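Local coordinates for protein phosphoserine phosphatase RsbX (Bacillus subtilis, PDB 3W40) that dephosphorylates RsbS as a serine phosphatase and acts as a negative regulator of sigma-B activity, at residues I153-L158 and D190-L195. Residues are numbered along the deposited sequence; the frame is centred on the assembly and turned at random.
With MG (magnesium ion), chain C.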
loop_
_atom_site.group_PDB
_atom_site.type_symbol
_atom_site.label_atom_id
_atom_site.label_comp_id
_atom_site.label_asym_id
_atom_site.label_seq_id
_atom_site.Cartn_x
_atom_site.Cartn_y
_atom_site.Cartn_z
ATOM N N ILE A 153 1.547 4.349 -0.671
ATOM C CA ILE A 153 1.585 3.028 -1.218
ATOM C C ILE A 153 0.579 3.011 -2.372
ATOM O O ILE A 153 -0.559 3.415 -2.150
ATOM C CB ILE A 153 1.196 1.906 -0.201
ATOM C CG1 ILE A 153 2.104 1.949 1.049
ATOM C CG2 ILE A 153 1.237 0.534 -0.944
ATOM C CD1 ILE A 153 1.595 1.062 2.227
ATOM N N HIS A 154 0.982 2.569 -3.581
ATOM C CA HIS A 154 0.049 2.657 -4.691
ATOM C C HIS A 154 0.196 1.487 -5.667
ATOM O O HIS A 154 1.306 0.949 -5.844
ATOM C CB HIS A 154 0.192 3.993 -5.421
ATOM C CG HIS A 154 1.467 4.172 -6.190
ATOM N ND1 HIS A 154 1.658 3.659 -7.461
ATOM C CD2 HIS A 154 2.607 4.844 -5.880
ATOM C CE1 HIS A 154 2.834 4.060 -7.914
ATOM N NE2 HIS A 154 3.440 4.752 -6.967
ATOM N N THR A 155 -0.934 1.095 -6.295
ATOM C CA THR A 155 -0.913 0.121 -7.344
ATOM C C THR A 155 -0.410 0.777 -8.633
ATOM O O THR A 155 -0.299 2.010 -8.790
ATOM C CB THR A 155 -2.277 -0.566 -7.544
ATOM O OG1 THR A 155 -3.228 0.417 -7.905
ATOM C CG2 THR A 155 -2.620 -1.294 -6.318
ATOM N N ASP A 156 -0.209 -0.087 -9.602
ATOM C CA ASP A 156 0.287 0.347 -10.930
ATOM C C ASP A 156 -0.682 1.182 -11.746
ATOM O O ASP A 156 -0.296 1.756 -12.738
ATOM C CB ASP A 156 0.836 -0.806 -11.749
ATOM C CG ASP A 156 -0.224 -1.857 -12.077
ATOM O OD1 ASP A 156 -1.413 -1.714 -11.715
ATOM O OD2 ASP A 156 0.129 -2.822 -12.828
ATOM N N GLY A 157 -1.930 1.282 -11.299
ATOM C CA GLY A 157 -2.871 2.204 -11.926
ATOM C C GLY A 157 -2.494 3.671 -11.732
ATOM O O GLY A 157 -2.967 4.514 -12.507
ATOM N N LEU A 158 -1.627 3.961 -10.734
ATOM C CA LEU A 158 -1.176 5.347 -10.525
ATOM C C LEU A 158 0.203 5.480 -11.126
ATOM O O LEU A 158 1.118 4.800 -10.676
ATOM C CB LEU A 158 -1.150 5.645 -9.040
ATOM C CG LEU A 158 -0.680 7.078 -8.711
ATOM C CD1 LEU A 158 -1.620 8.164 -9.186
ATOM C CD2 LEU A 158 -0.458 7.237 -7.229
ATOM N N ASP A 190 -7.510 -0.057 -12.716
ATOM C CA ASP A 190 -7.849 0.200 -11.289
ATOM C C ASP A 190 -6.722 0.990 -10.637
ATOM O O ASP A 190 -5.564 0.729 -10.923
ATOM C CB ASP A 190 -7.978 -1.111 -10.553
ATOM C CG ASP A 190 -9.105 -2.000 -11.109
ATOM O OD1 ASP A 190 -10.137 -1.500 -11.603
ATOM O OD2 ASP A 190 -8.958 -3.239 -11.050
ATOM N N LEU A 191 -7.075 1.940 -9.758
ATOM C CA LEU A 191 -6.063 2.818 -9.175
ATOM C C LEU A 191 -6.373 2.855 -7.689
ATOM O O LEU A 191 -7.477 3.272 -7.311
ATOM C CB LEU A 191 -6.181 4.186 -9.850
ATOM C CG LEU A 191 -5.086 5.234 -9.582
ATOM C CD1 LEU A 191 -5.131 6.351 -10.587
ATOM C CD2 LEU A 191 -5.109 5.829 -8.190
ATOM N N THR A 192 -5.398 2.453 -6.872
ATOM C CA THR A 192 -5.529 2.450 -5.415
ATOM C C THR A 192 -4.308 3.066 -4.792
ATOM O O THR A 192 -3.197 2.751 -5.211
ATOM C CB THR A 192 -5.681 1.037 -4.859
ATOM O OG1 THR A 192 -6.802 0.401 -5.476
ATOM C CG2 THR A 192 -5.928 1.024 -3.360
ATOM N N TYR A 193 -4.491 3.989 -3.835
ATOM C CA TYR A 193 -3.354 4.449 -3.047
ATOM C C TYR A 193 -3.752 4.730 -1.623
ATOM O O TYR A 193 -4.891 4.991 -1.323
ATOM C CB TYR A 193 -2.641 5.638 -3.693
ATOM C CG TYR A 193 -3.430 6.913 -3.901
ATOM C CD1 TYR A 193 -3.679 7.813 -2.834
ATOM C CD2 TYR A 193 -3.916 7.244 -5.156
ATOM C CE1 TYR A 193 -4.377 8.975 -3.072
ATOM C CE2 TYR A 193 -4.549 8.423 -5.419
ATOM C CZ TYR A 193 -4.825 9.293 -4.354
ATOM O OH TYR A 193 -5.514 10.457 -4.618
ATOM N N ILE A 194 -2.740 4.623 -0.754
ATOM C CA ILE A 194 -2.883 4.971 0.620
ATOM C C ILE A 194 -1.826 6.028 0.917
ATOM O O ILE A 194 -0.663 5.827 0.616
ATOM C CB ILE A 194 -2.667 3.755 1.530
ATOM C CG1 ILE A 194 -3.746 2.669 1.280
ATOM C CG2 ILE A 194 -2.709 4.227 2.995
ATOM C CD1 ILE A 194 -3.546 1.452 2.219
ATOM N N LEU A 195 -2.271 7.174 1.406
ATOM C CA LEU A 195 -1.406 8.260 1.900
ATOM C C LEU A 195 -1.347 8.283 3.402
ATOM O O LEU A 195 -2.407 8.128 4.035
ATOM C CB LEU A 195 -1.902 9.590 1.428
ATOM C CG LEU A 195 -1.854 9.833 -0.103
ATOM C CD1 LEU A 195 -2.713 11.079 -0.465
ATOM C CD2 LEU A 195 -0.416 10.020 -0.579
HETATM MG MG MG C . -3.134 -2.743 -11.825
HETATM O O HOH W 1 -2.200 -4.038 -13.254
HETATM O O HOH W 2 -4.130 -1.624 -10.400
HETATM O O HOH W 3 -4.822 -3.873 -12.272
#
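Leu158 reaches Leu191 and Tyr193 because its CG lies opposite the backbone N (chi1 180°): CB rests 4.0 Å from Leu191 CG, while CD2 meets the Tyr193 ring obliquely, 4.0 Å from Tyr193 CD2, and covers one face of the His154 imidazole near its rim. Leu191, anti about both side-chain torsions, lays CD1 against the carbonyl O of Gly157. The strands run antiparallel. Ile153 and Ile194 exchange both backbone bonds as a hydrogen-bonded pair (Ile194 N to Ile153 O, 2.9 Å), and the non-hydrogen-bonded pair His154–Tyr193 packs CB on CB. A third bond, Thr155 N to Thr192 O (3.0 Å), carries the pairing into a type I turn from Thr155 to Leu158. Thr155 O is gripped from opposite faces of its plane, by Leu158 N and by His154 ND1 (2.9 Å, 176° at the hydrogen), which fixes the imidazole's rotation. Asp27 OD2 bonds both threonine hydroxyls, Thr155 OG1 and Thr192 OG1. From the turn, Asp156 OD1 binds magnesium at 2.0 Å; a water on the same ion donates to Asp190 O (2.8 Å), tying the metal to both segments. Asp44 and Asp189 also bind this ion, completing the acidic metal site at the edge of a PPM (PP2C-type) phosphatase beta-sandwich.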